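Local structure of fructuronate-tagaturonate epimerase UxaE from Cohnella laeviribosi in complex with 1 glycerol (Cohnella laeviribosi, 6IL9) at residues A[361-366]-A[485-490]; A[137-142]-A[174-179]; A[85-90]-A[115-120]; A[313-316]-A[321-324]. The protein catalyses the epimerisation that interconverts fructuronate and tagaturonate, probably with the help of the zinc ion bound in its TIM barrel. One frame throughout, in Å; residues are numbered along the deposited sequence.

Interaction 1 (A[361-366]-A[485-490]); sequences GRFHVK and DLLGVK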
loop_
_atom_site.group_PDB
_atom_site.type_symbol
_atom_site.label_atom_id
_atom_site.label_comp_id
_atom_site.label_asym_id
_atom_site.label_seq_id
_atom_site.Cartn_x
_atom_site.Cartn_y
_atom_site.Cartn_z
ATOM N N GLY A 361 -16.306 -9.493 5.254
ATOM C CA GLY A 361 -14.933 -9.924 5.093
ATOM C C GLY A 361 -14.351 -9.725 3.713
ATOM O O GLY A 361 -13.231 -10.192 3.455
ATOM N N ARG A 362 -15.069 -9.050 2.818
ATOM C CA ARG A 362 -14.668 -8.864 1.422
ATOM C C ARG A 362 -14.283 -7.400 1.209
ATOM O O ARG A 362 -15.114 -6.569 0.837
ATOM C CB ARG A 362 -15.813 -9.256 0.496
ATOM C CG ARG A 362 -15.425 -9.334 -0.959
ATOM C CD ARG A 362 -16.636 -9.724 -1.785
ATOM N NE ARG A 362 -17.643 -8.664 -1.855
ATOM C CZ ARG A 362 -17.739 -7.806 -2.865
ATOM N NH1 ARG A 362 -16.866 -7.870 -3.871
ATOM N NH2 ARG A 362 -18.694 -6.882 -2.863
ATOM N N PHE A 363 -13.015 -7.091 1.435
ATOM C CA PHE A 363 -12.560 -5.710 1.463
ATOM C C PHE A 363 -11.138 -5.663 0.946
ATOM O O PHE A 363 -10.480 -6.691 0.787
ATOM C CB PHE A 363 -12.618 -5.143 2.895
ATOM C CG PHE A 363 -11.848 -5.982 3.907
ATOM C CD1 PHE A 363 -10.455 -6.003 3.918
ATOM C CD2 PHE A 363 -12.525 -6.746 4.848
ATOM C CE1 PHE A 363 -9.754 -6.794 4.834
ATOM C CE2 PHE A 363 -11.828 -7.537 5.782
ATOM C CZ PHE A 363 -10.449 -7.560 5.777
ATOM N N HIS A 364 -10.669 -4.443 0.703
ATOM C CA HIS A 364 -9.251 -4.144 0.605
ATOM C C HIS A 364 -8.927 -3.070 1.633
ATOM O O HIS A 364 -9.648 -2.076 1.737
ATOM C CB HIS A 364 -8.867 -3.657 -0.797
ATOM C CG HIS A 364 -7.392 -3.538 -0.991
ATOM N ND1 HIS A 364 -6.553 -4.625 -0.917
ATOM C CD2 HIS A 364 -6.598 -2.461 -1.220
ATOM C CE1 HIS A 364 -5.305 -4.234 -1.104
ATOM N NE2 HIS A 364 -5.303 -2.925 -1.292
ATOM N N VAL A 365 -7.848 -3.274 2.391
ATOM C CA VAL A 365 -7.334 -2.269 3.318
ATOM C C VAL A 365 -5.878 -2.014 2.958
ATOM O O VAL A 365 -5.118 -2.968 2.771
ATOM C CB VAL A 365 -7.459 -2.730 4.780
ATOM C CG1 VAL A 365 -6.750 -1.753 5.713
ATOM C CG2 VAL A 365 -8.933 -2.880 5.170
ATOM N N LYS A 366 -5.487 -0.737 2.862
ATOM C CA LYS A 366 -4.110 -0.388 2.514
ATOM C C LYS A 366 -3.351 0.148 3.719
ATOM O O LYS A 366 -3.886 0.940 4.504
ATOM C CB LYS A 366 -4.053 0.658 1.394
ATOM C CG LYS A 366 -4.554 0.153 0.074
ATOM C CD LYS A 366 -3.973 0.962 -1.085
ATOM C CE LYS A 366 -4.684 0.555 -2.363
ATOM N NZ LYS A 366 -4.126 1.255 -3.551
ATOM N N ASP A 485 -6.741 -9.343 13.014
ATOM C CA ASP A 485 -7.645 -9.839 14.050
ATOM C C ASP A 485 -8.883 -8.956 14.179
ATOM O O ASP A 485 -10.011 -9.456 14.247
ATOM C CB ASP A 485 -6.900 -9.910 15.385
ATOM C CG ASP A 485 -5.841 -11.008 15.405
ATOM O OD1 ASP A 485 -5.819 -11.829 14.464
ATOM O OD2 ASP A 485 -5.032 -11.037 16.361
ATOM N N LEU A 486 -8.693 -7.634 14.217
ATOM C CA LEU A 486 -9.841 -6.745 14.394
ATOM C C LEU A 486 -10.690 -6.663 13.131
ATOM O O LEU A 486 -11.901 -6.413 13.212
ATOM C CB LEU A 486 -9.373 -5.353 14.820
ATOM C CG LEU A 486 -8.893 -5.277 16.268
ATOM C CD1 LEU A 486 -8.174 -3.967 16.530
ATOM C CD2 LEU A 486 -10.102 -5.419 17.168
ATOM N N LEU A 487 -10.085 -6.866 11.957
ATOM C CA LEU A 487 -10.875 -6.944 10.737
ATOM C C LEU A 487 -11.691 -8.220 10.661
ATOM O O LEU A 487 -12.550 -8.324 9.779
ATOM C CB LEU A 487 -9.968 -6.861 9.498
ATOM C CG LEU A 487 -9.418 -5.458 9.201
ATOM C CD1 LEU A 487 -8.162 -5.529 8.334
ATOM C CD2 LEU A 487 -10.480 -4.592 8.525
ATOM N N GLY A 488 -11.440 -9.185 11.544
ATOM C CA GLY A 488 -12.149 -10.448 11.497
ATOM C C GLY A 488 -11.591 -11.483 10.545
ATOM O O GLY A 488 -12.293 -12.444 10.207
ATOM N N VAL A 489 -10.350 -11.323 10.104
ATOM C CA VAL A 489 -9.773 -12.251 9.141
ATOM C C VAL A 489 -9.631 -13.628 9.767
ATOM O O VAL A 489 -9.023 -13.778 10.834
ATOM C CB VAL A 489 -8.413 -11.744 8.657
ATOM C CG1 VAL A 489 -7.756 -12.806 7.776
ATOM C CG2 VAL A 489 -8.576 -10.427 7.942
ATOM N N LYS A 490 -10.162 -14.636 9.072
ATOM C CA LYS A 490 -10.099 -16.049 9.452
ATOM C C LYS A 490 -10.866 -16.349 10.734
ATOM O O LYS A 490 -10.610 -15.754 11.782
ATOM C CB LYS A 490 -8.648 -16.533 9.588
ATOM C CG LYS A 490 -8.597 -17.882 10.288
ATOM C CD LYS A 490 -7.210 -18.471 10.371
ATOM C CE LYS A 490 -7.184 -19.889 9.793
ATOM N NZ LYS A 490 -7.237 -19.990 8.297
#
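Phe363 and Val365, on the last strand of the TIM barrel (363-367), face Leu487 at the C-terminal end of helix 469-487, where Gly488, with a phi of 84°, closes the helix in a Schellman motif and turns the chain out of it. No hydrogen bond joins the two segments: the contact is apolar and buried. Leu487 touches both strand residues. Its CB lies 3.8 Å from Phe363 CZ, the far end of the ring, and its CD2 stands over one face of that ring, nearer the rim than the centre. Phe363 holds CG between its backbone N and carbonyl carbon (chi1 55°), a crowded position that presents the end of the ring to the helix. Two residues along the strand, Val365 meets the same leucine tip to tip, CG2 against Leu487 CD2 at 4.1 Å. An alanine at Leu487 would lose CG and both methyls, and would probably uncover that face of Phe363 and open a gap beside Val365. Outside the pair, Phe352 of helix 349-358 also touches Leu487, and Ile116 packs on both Phe363 and Val489. Past the glycine, Val489 brings CG2 to the ring edge, near its plane, 4.1 Å from Phe363 CZ.

Interaction 2 (A[137-142]-A[174-179]); sequences QVIDAA and LGFTML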
loop_
_atom_site.group_PDB
_atom_site.type_symbol
_atom_site.label_atom_id
_atom_site.label_comp_id
_atom_site.label_asym_id
_atom_site.label_seq_id
_atom_site.Cartn_x
_atom_site.Cartn_y
_atom_site.Cartn_z
ATOM N N GLN A 137 12.441 -2.349 -7.687
ATOM C CA GLN A 137 12.885 -2.733 -6.352
ATOM C C GLN A 137 11.716 -3.140 -5.464
ATOM O O GLN A 137 11.857 -4.030 -4.617
ATOM C CB GLN A 137 13.652 -1.583 -5.706
ATOM C CG GLN A 137 14.819 -1.092 -6.533
ATOM C CD GLN A 137 15.488 0.088 -5.881
ATOM O OE1 GLN A 137 14.911 1.166 -5.794
ATOM N NE2 GLN A 137 16.707 -0.113 -5.397
ATOM N N VAL A 138 10.558 -2.493 -5.629
ATOM C CA VAL A 138 9.408 -2.827 -4.792
ATOM C C VAL A 138 8.955 -4.261 -5.067
ATOM O O VAL A 138 8.749 -5.056 -4.138
ATOM C CB VAL A 138 8.276 -1.803 -5.009
ATOM C CG1 VAL A 138 7.055 -2.162 -4.175
ATOM C CG2 VAL A 138 8.773 -0.400 -4.625
ATOM N N ILE A 139 8.831 -4.629 -6.348
ATOM C CA ILE A 139 8.476 -6.007 -6.665
ATOM C C ILE A 139 9.617 -6.956 -6.297
ATOM O O ILE A 139 9.370 -8.051 -5.786
ATOM C CB ILE A 139 8.057 -6.148 -8.143
ATOM C CG1 ILE A 139 6.759 -5.365 -8.406
ATOM C CG2 ILE A 139 7.852 -7.622 -8.504
ATOM C CD1 ILE A 139 6.197 -5.537 -9.848
ATOM N N ASP A 140 10.883 -6.540 -6.508
ATOM C CA ASP A 140 12.018 -7.371 -6.090
ATOM C C ASP A 140 11.864 -7.801 -4.636
ATOM O O ASP A 140 12.009 -8.981 -4.302
ATOM C CB ASP A 140 13.354 -6.620 -6.229
ATOM C CG ASP A 140 13.818 -6.427 -7.675
ATOM O OD1 ASP A 140 13.326 -7.102 -8.610
ATOM O OD2 ASP A 140 14.721 -5.576 -7.865
ATOM N N ALA A 141 11.594 -6.834 -3.753
ATOM C CA ALA A 141 11.533 -7.130 -2.325
ATOM C C ALA A 141 10.409 -8.112 -2.017
ATOM O O ALA A 141 10.582 -9.029 -1.209
ATOM C CB ALA A 141 11.357 -5.833 -1.525
ATOM N N ALA A 142 9.254 -7.954 -2.681
ATOM C CA ALA A 142 8.139 -8.873 -2.459
ATOM C C ALA A 142 8.441 -10.273 -2.986
ATOM O O ALA A 142 8.108 -11.268 -2.333
ATOM C CB ALA A 142 6.868 -8.330 -3.118
ATOM N N LEU A 174 5.924 -3.317 -15.976
ATOM C CA LEU A 174 6.746 -3.914 -14.936
ATOM C C LEU A 174 6.066 -5.080 -14.224
ATOM O O LEU A 174 6.660 -5.661 -13.310
ATOM C CB LEU A 174 7.152 -2.836 -13.925
ATOM C CG LEU A 174 8.168 -1.811 -14.436
ATOM C CD1 LEU A 174 8.482 -0.769 -13.368
ATOM C CD2 LEU A 174 9.440 -2.510 -14.905
ATOM N N GLY A 175 4.851 -5.451 -14.625
ATOM C CA GLY A 175 4.217 -6.635 -14.094
ATOM C C GLY A 175 3.276 -6.404 -12.934
ATOM O O GLY A 175 2.887 -7.374 -12.273
ATOM N N PHE A 176 2.898 -5.159 -12.659
ATOM C CA PHE A 176 1.960 -4.916 -11.571
ATOM C C PHE A 176 0.606 -5.521 -11.908
ATOM O O PHE A 176 0.187 -5.548 -13.072
ATOM C CB PHE A 176 1.847 -3.423 -11.284
ATOM C CG PHE A 176 3.004 -2.902 -10.485
ATOM C CD1 PHE A 176 4.207 -2.617 -11.106
ATOM C CD2 PHE A 176 2.914 -2.764 -9.112
ATOM C CE1 PHE A 176 5.303 -2.171 -10.377
ATOM C CE2 PHE A 176 3.996 -2.302 -8.369
ATOM C CZ PHE A 176 5.200 -2.020 -8.997
ATOM N N THR A 177 -0.056 -6.052 -10.882
ATOM C CA THR A 177 -1.300 -6.789 -11.054
ATOM C C THR A 177 -2.497 -6.030 -10.521
ATOM O O THR A 177 -3.639 -6.425 -10.785
ATOM C CB THR A 177 -1.204 -8.154 -10.365
ATOM O OG1 THR A 177 -0.799 -7.979 -8.997
ATOM C CG2 THR A 177 -0.186 -9.016 -11.077
ATOM N N MET A 178 -2.259 -4.954 -9.789
ATOM C CA MET A 178 -3.286 -4.075 -9.269
ATOM C C MET A 178 -2.908 -2.667 -9.686
ATOM O O MET A 178 -1.745 -2.280 -9.557
ATOM C CB MET A 178 -3.373 -4.206 -7.741
ATOM C CG MET A 178 -4.360 -3.283 -7.063
ATOM S SD MET A 178 -4.631 -3.723 -5.317
ATOM C CE MET A 178 -5.730 -2.373 -4.886
ATOM N N LEU A 179 -3.858 -1.921 -10.238
ATOM C CA LEU A 179 -3.606 -0.548 -10.664
ATOM C C LEU A 179 -4.595 0.370 -9.966
ATOM O O LEU A 179 -5.806 0.233 -10.152
ATOM C CB LEU A 179 -3.718 -0.406 -12.187
ATOM C CG LEU A 179 -2.532 -0.867 -13.025
ATOM C CD1 LEU A 179 -2.532 -0.168 -14.378
ATOM C CD2 LEU A 179 -1.232 -0.612 -12.308
#
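The ring of Phe176 carries Ile139 over one face, while Tyr135, outside the two segments, meets the same phenylalanine with its ring plane turned by about 60°. Ile139 CD1 makes a CH-pi contact, 3.7 Å from the centroid of the Phe176 ring and 19° off its normal, with a bias toward the CE1 side of the rim. CG1 follows behind, 3.7 Å from Phe176 CZ, so the outer arm of the isoleucine lies across the ring instead of touching it with a single methyl. With chi2 at -176° that arm is fully extended, and CD1, still over the ring face, also comes within 3.5 Å of Leu174 O. The chain there has just left helix 165-173 through a Schellman motif at Gly175. A side chain on this glycine would run into the carbonyl oxygen of Leu174, and a CB would also point at Ile139. No hydrogen bond crosses the contact.

In the barrel, Ile139 belongs to helix 135-149, in the connection from the second strand (117-124) to the third (156-162), and Phe176 lies just ahead of the fourth strand, 178-182. Ala157 of strand 156-162 touches both Ile139 and Phe176, so the outer helix, the third strand and the run-in to the fourth meet at this point.

Interaction 3 (A[85-90]-A[115-120]); sequences QAFGKQ and AIHPIL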
loop_
_atom_site.group_PDB
_atom_site.type_symbol
_atom_site.label_atom_id
_atom_site.label_comp_id
_atom_site.label_asym_id
_atom_site.label_seq_id
_atom_site.Cartn_x
_atom_site.Cartn_y
_atom_site.Cartn_z
ATOM N N GLN A 85 0.435 -11.854 -8.851
ATOM C CA GLN A 85 -0.802 -12.272 -9.500
ATOM C C GLN A 85 -1.963 -11.386 -9.070
ATOM O O GLN A 85 -1.980 -10.834 -7.965
ATOM C CB GLN A 85 -1.141 -13.731 -9.182
ATOM C CG GLN A 85 -1.580 -13.959 -7.748
ATOM C CD GLN A 85 -2.259 -15.301 -7.567
ATOM O OE1 GLN A 85 -1.596 -16.321 -7.372
ATOM N NE2 GLN A 85 -3.587 -15.311 -7.647
ATOM N N ALA A 86 -2.931 -11.246 -9.968
ATOM C CA ALA A 86 -4.195 -10.613 -9.630
ATOM C C ALA A 86 -5.052 -11.580 -8.824
ATOM O O ALA A 86 -4.849 -12.793 -8.858
ATOM C CB ALA A 86 -4.934 -10.192 -10.897
ATOM N N PHE A 87 -6.031 -11.033 -8.091
ATOM C CA PHE A 87 -6.859 -11.863 -7.222
ATOM C C PHE A 87 -8.347 -11.817 -7.536
ATOM O O PHE A 87 -9.086 -12.679 -7.043
ATOM C CB PHE A 87 -6.653 -11.468 -5.752
ATOM C CG PHE A 87 -5.316 -11.879 -5.229
ATOM C CD1 PHE A 87 -5.030 -13.220 -5.036
ATOM C CD2 PHE A 87 -4.326 -10.936 -5.002
ATOM C CE1 PHE A 87 -3.774 -13.619 -4.585
ATOM C CE2 PHE A 87 -3.072 -11.324 -4.562
ATOM C CZ PHE A 87 -2.800 -12.655 -4.347
ATOM N N GLY A 88 -8.811 -10.860 -8.318
ATOM C CA GLY A 88 -10.246 -10.705 -8.498
ATOM C C GLY A 88 -10.880 -10.126 -7.241
ATOM O O GLY A 88 -10.210 -9.789 -6.270
ATOM N N LYS A 89 -12.209 -10.025 -7.259
ATOM C CA LYS A 89 -12.895 -9.177 -6.288
ATOM C C LYS A 89 -13.695 -9.944 -5.235
ATOM O O LYS A 89 -14.451 -9.317 -4.481
ATOM C CB LYS A 89 -13.794 -8.173 -7.025
ATOM C CG LYS A 89 -14.815 -8.799 -7.957
ATOM C CD LYS A 89 -15.427 -7.761 -8.904
ATOM C CE LYS A 89 -14.641 -7.678 -10.189
ATOM N NZ LYS A 89 -15.254 -6.707 -11.139
ATOM N N GLN A 90 -13.531 -11.264 -5.121
ATOM C CA GLN A 90 -14.341 -12.068 -4.204
ATOM C C GLN A 90 -13.550 -12.654 -3.040
ATOM O O GLN A 90 -13.771 -13.797 -2.634
ATOM C CB GLN A 90 -15.040 -13.194 -4.955
ATOM C CG GLN A 90 -16.365 -12.781 -5.502
ATOM C CD GLN A 90 -17.270 -12.211 -4.438
ATOM O OE1 GLN A 90 -17.450 -12.785 -3.350
ATOM N NE2 GLN A 90 -17.836 -11.058 -4.737
ATOM N N ALA A 115 -6.918 -16.177 6.099
ATOM C CA ALA A 115 -7.700 -16.145 4.862
ATOM C C ALA A 115 -7.694 -14.724 4.301
ATOM O O ALA A 115 -8.691 -14.004 4.308
ATOM C CB ALA A 115 -9.120 -16.643 5.104
ATOM N N ILE A 116 -6.519 -14.319 3.826
ATOM C CA ILE A 116 -6.367 -13.009 3.196
ATOM C C ILE A 116 -5.177 -13.092 2.257
ATOM O O ILE A 116 -4.210 -13.812 2.524
ATOM C CB ILE A 116 -6.206 -11.881 4.246
ATOM C CG1 ILE A 116 -6.321 -10.503 3.575
ATOM C CG2 ILE A 116 -4.892 -12.035 5.006
ATOM C CD1 ILE A 116 -6.591 -9.353 4.562
ATOM N N HIS A 117 -5.275 -12.389 1.130
ATOM C CA HIS A 117 -4.209 -12.383 0.134
ATOM C C HIS A 117 -3.397 -11.118 0.280
ATOM O O HIS A 117 -3.980 -10.029 0.365
ATOM C CB HIS A 117 -4.785 -12.448 -1.279
ATOM C CG HIS A 117 -5.618 -13.659 -1.533
ATOM N ND1 HIS A 117 -5.082 -14.928 -1.580
ATOM C CD2 HIS A 117 -6.945 -13.797 -1.766
ATOM C CE1 HIS A 117 -6.047 -15.799 -1.817
ATOM N NE2 HIS A 117 -7.186 -15.138 -1.939
ATOM N N PRO A 118 -2.065 -11.215 0.295
ATOM C CA PRO A 118 -1.238 -10.016 0.490
ATOM C C PRO A 118 -0.894 -9.291 -0.794
ATOM O O PRO A 118 -0.440 -9.910 -1.759
ATOM C CB PRO A 118 0.029 -10.578 1.151
ATOM C CG PRO A 118 0.161 -11.971 0.534
ATOM C CD PRO A 118 -1.270 -12.457 0.284
ATOM N N ILE A 119 -1.102 -7.978 -0.818
ATOM C CA ILE A 119 -0.528 -7.124 -1.850
ATOM C C ILE A 119 0.805 -6.662 -1.268
ATOM O O ILE A 119 0.892 -5.646 -0.579
ATOM C CB ILE A 119 -1.454 -5.965 -2.219
ATOM C CG1 ILE A 119 -2.884 -6.479 -2.462
ATOM C CG2 ILE A 119 -0.914 -5.231 -3.454
ATOM C CD1 ILE A 119 -3.016 -7.564 -3.546
ATOM N N LEU A 120 1.852 -7.454 -1.518
ATOM C CA LEU A 120 3.121 -7.259 -0.811
ATOM C C LEU A 120 3.956 -6.149 -1.413
ATOM O O LEU A 120 4.826 -5.598 -0.728
ATOM C CB LEU A 120 3.953 -8.538 -0.831
ATOM C CG LEU A 120 3.631 -9.674 0.102
ATOM C CD1 LEU A 120 4.605 -10.784 -0.245
ATOM C CD2 LEU A 120 3.832 -9.231 1.546
#
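Phe87 and His117 form an offset stack, with ring centroids 4.4 Å apart and planes inclined by only 14°. The shift between the rings puts His117 CB, not the imidazole, over the centre of the phenyl: this CH-pi contact is 3.6 Å long from CB to the centroid of the Phe87 ring and 10° from its normal. The imidazole itself overlaps the CD1-CE1 side, with Phe87 CE1 3.5 Å from His117 ND1. Ile119, two residues along the strand, adds a methyl at the edge of the phenyl, its CD1 3.9 Å from Phe87 CE2.

A second shell of hydrogen bonds positions these groups. The Phe87 and Gly88 amides each bond one carboxylate oxygen of Asp267, the first residue of strand 267-271, so a single side chain fixes the turn that offers the ring. Just before it, the Gln85 side chain curls forward over the next residue, its NE2 donating to Ala86 O at 3.1 Å. His117 is held by backbone bonds to Ala92 and Ile94, alongside strand 93-96.

His117 and Asp267 begin the second and fifth strands of the barrel, whereas the zinc ligands His161, Asp273 and His343 lie at or just past the far ends of theirs. The arrangement is that of a TIM barrel whose N-terminal mouth, opposite the metal site, is crossed by the loop leading into its first strand.

Interaction 4 (A[313-316]-A[321-324]); sequences IDYI and QFER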
loop_
_atom_site.group_PDB
_atom_site.type_symbol
_atom_site.label_atom_id
_atom_site.label_comp_id
_atom_site.label_asym_id
_atom_site.label_seq_id
_atom_site.Cartn_x
_atom_site.Cartn_y
_atom_site.Cartn_z
ATOM N N ILE A 313 -2.708 7.441 12.953
ATOM C CA ILE A 313 -3.605 7.545 14.088
ATOM C C ILE A 313 -4.914 6.839 13.760
ATOM O O ILE A 313 -5.171 6.457 12.621
ATOM C CB ILE A 313 -3.860 9.015 14.452
ATOM C CG1 ILE A 313 -4.489 9.748 13.262
ATOM C CG2 ILE A 313 -2.543 9.674 14.877
ATOM C CD1 ILE A 313 -5.146 11.090 13.697
ATOM N N ASP A 314 -5.759 6.702 14.779
ATOM C CA ASP A 314 -7.098 6.150 14.606
ATOM C C ASP A 314 -8.050 7.199 14.021
ATOM O O ASP A 314 -7.705 8.371 13.842
ATOM C CB ASP A 314 -7.624 5.633 15.955
ATOM C CG ASP A 314 -8.636 4.499 15.821
ATOM O OD1 ASP A 314 -9.183 4.274 14.734
ATOM O OD2 ASP A 314 -8.898 3.829 16.839
ATOM N N TYR A 315 -9.266 6.745 13.719
ATOM C CA TYR A 315 -10.308 7.564 13.098
ATOM C C TYR A 315 -10.591 8.854 13.868
ATOM O O TYR A 315 -10.580 8.879 15.101
ATOM C CB TYR A 315 -11.588 6.727 13.013
ATOM C CG TYR A 315 -12.775 7.429 12.390
ATOM C CD1 TYR A 315 -12.806 7.713 11.025
ATOM C CD2 TYR A 315 -13.888 7.765 13.158
ATOM C CE1 TYR A 315 -13.896 8.333 10.448
ATOM C CE2 TYR A 315 -14.984 8.381 12.592
ATOM C CZ TYR A 315 -14.986 8.667 11.227
ATOM O OH TYR A 315 -16.081 9.285 10.640
ATOM N N ILE A 316 -10.857 9.933 13.126
ATOM C CA ILE A 316 -11.356 11.194 13.681
ATOM C C ILE A 316 -12.793 11.375 13.214
ATOM O O ILE A 316 -13.058 11.397 12.007
ATOM C CB ILE A 316 -10.507 12.401 13.246
ATOM C CG1 ILE A 316 -9.095 12.339 13.830
ATOM C CG2 ILE A 316 -11.157 13.699 13.713
ATOM C CD1 ILE A 316 -8.128 13.310 13.172
ATOM N N GLN A 321 -21.944 7.858 12.857
ATOM C CA GLN A 321 -22.214 8.337 11.508
ATOM C C GLN A 321 -21.365 7.589 10.496
ATOM O O GLN A 321 -21.847 7.251 9.407
ATOM C CB GLN A 321 -21.961 9.845 11.408
ATOM C CG GLN A 321 -22.321 10.436 10.048
ATOM C CD GLN A 321 -23.809 10.324 9.736
ATOM O OE1 GLN A 321 -24.655 10.352 10.642
ATOM N NE2 GLN A 321 -24.136 10.199 8.454
ATOM N N PHE A 322 -20.103 7.307 10.842
ATOM C CA PHE A 322 -19.280 6.489 9.961
ATOM C C PHE A 322 -19.954 5.152 9.683
ATOM O O PHE A 322 -19.981 4.693 8.534
ATOM C CB PHE A 322 -17.888 6.267 10.564
ATOM C CG PHE A 322 -17.059 5.276 9.793
ATOM C CD1 PHE A 322 -16.365 5.673 8.655
ATOM C CD2 PHE A 322 -16.988 3.948 10.194
ATOM C CE1 PHE A 322 -15.609 4.758 7.925
ATOM C CE2 PHE A 322 -16.243 3.024 9.466
ATOM C CZ PHE A 322 -15.547 3.442 8.327
ATOM N N GLU A 323 -20.521 4.520 10.723
ATOM C CA GLU A 323 -21.154 3.218 10.535
ATOM C C GLU A 323 -22.377 3.330 9.630
ATOM O O GLU A 323 -22.574 2.495 8.736
ATOM C CB GLU A 323 -21.546 2.603 11.886
ATOM C CG GLU A 323 -22.336 1.290 11.719
ATOM C CD GLU A 323 -22.614 0.567 13.038
ATOM O OE1 GLU A 323 -22.219 1.093 14.095
ATOM O OE2 GLU A 323 -23.228 -0.526 13.006
ATOM N N ARG A 324 -23.196 4.365 9.828
ATOM C CA ARG A 324 -24.400 4.501 9.006
ATOM C C ARG A 324 -24.054 4.661 7.532
ATOM O O ARG A 324 -24.704 4.058 6.668
ATOM C CB ARG A 324 -25.244 5.684 9.480
ATOM C CG ARG A 324 -25.988 5.418 10.777
ATOM C CD ARG A 324 -26.993 6.525 11.070
ATOM N NE ARG A 324 -26.338 7.771 11.451
ATOM C CZ ARG A 324 -25.943 8.058 12.689
ATOM N NH1 ARG A 324 -26.140 7.187 13.673
ATOM N NH2 ARG A 324 -25.361 9.221 12.947
#
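Both aromatic side chains set CG anti to the backbone N, Tyr315 with chi1 at -180° and Phe322 with chi1 at 172°, and this sends the tyrosine ring out from its loop to meet the phenylalanine near the start of helix 319-336. They meet aslant, neither stacked nor edge-to-face: the centroids of the Tyr315 and Phe322 rings are 5.2 Å apart and the planes stand at 52°. The closest touch is at the phenol end, where Tyr315 OH comes to 3.5 Å from Phe322 CB, and CZ of the tyrosine lies 3.8 Å from the same CB. Farther along, Tyr315 CE1 rests 4.0 Å from Phe322 CD1.

The phenol does not rely on this greasy contact for its polar needs, since its OH donates to the backbone oxygen of Ile306. Were Tyr315 an alanine, ring and hydroxyl would both be gone, which is likely to leave Ile306 O without this donor and Phe322 without its neighbour on the loop side. The loop is braced at Asp314, whose OD1 receives the Tyr315 amide at 2.7 Å, while OD2 bonds Ser350. On the helix, Gln321 OE1 takes a hydrogen bond of 2.7 Å from Arg324 NH2, in the guanidinium plane, and a weak one from NE.

Phe322 also meets Phe305 edge-to-face, and Val351 touches both side chains. The contact thus joins the loop after strand 300-302, the helix into which it runs and helix 349-358.

Interactions 1, 2 and 3 all reach the eight-stranded barrel, whereas interaction 4 lies farther out, between a loop and the helix that follows it. Interaction 1 is buried throughout and wholly apolar, aliphatic groups packing on a phenyl ring and on each other; interactions 2 and 3 are partly buried and both set a CH group over a phenyl face, the latter adding an aromatic stack. Interaction 4 pairs two rings obliquely amid polar bonds. Interactions 1 and 3 are tied directly, by a probable hydrogen bond from Arg362 NH1 to Lys89 O (2.9 Å) and by His364 packing on Ile119. Met178 of interaction 2 touches His364 and Lys366, while interaction 4 touches none of the others.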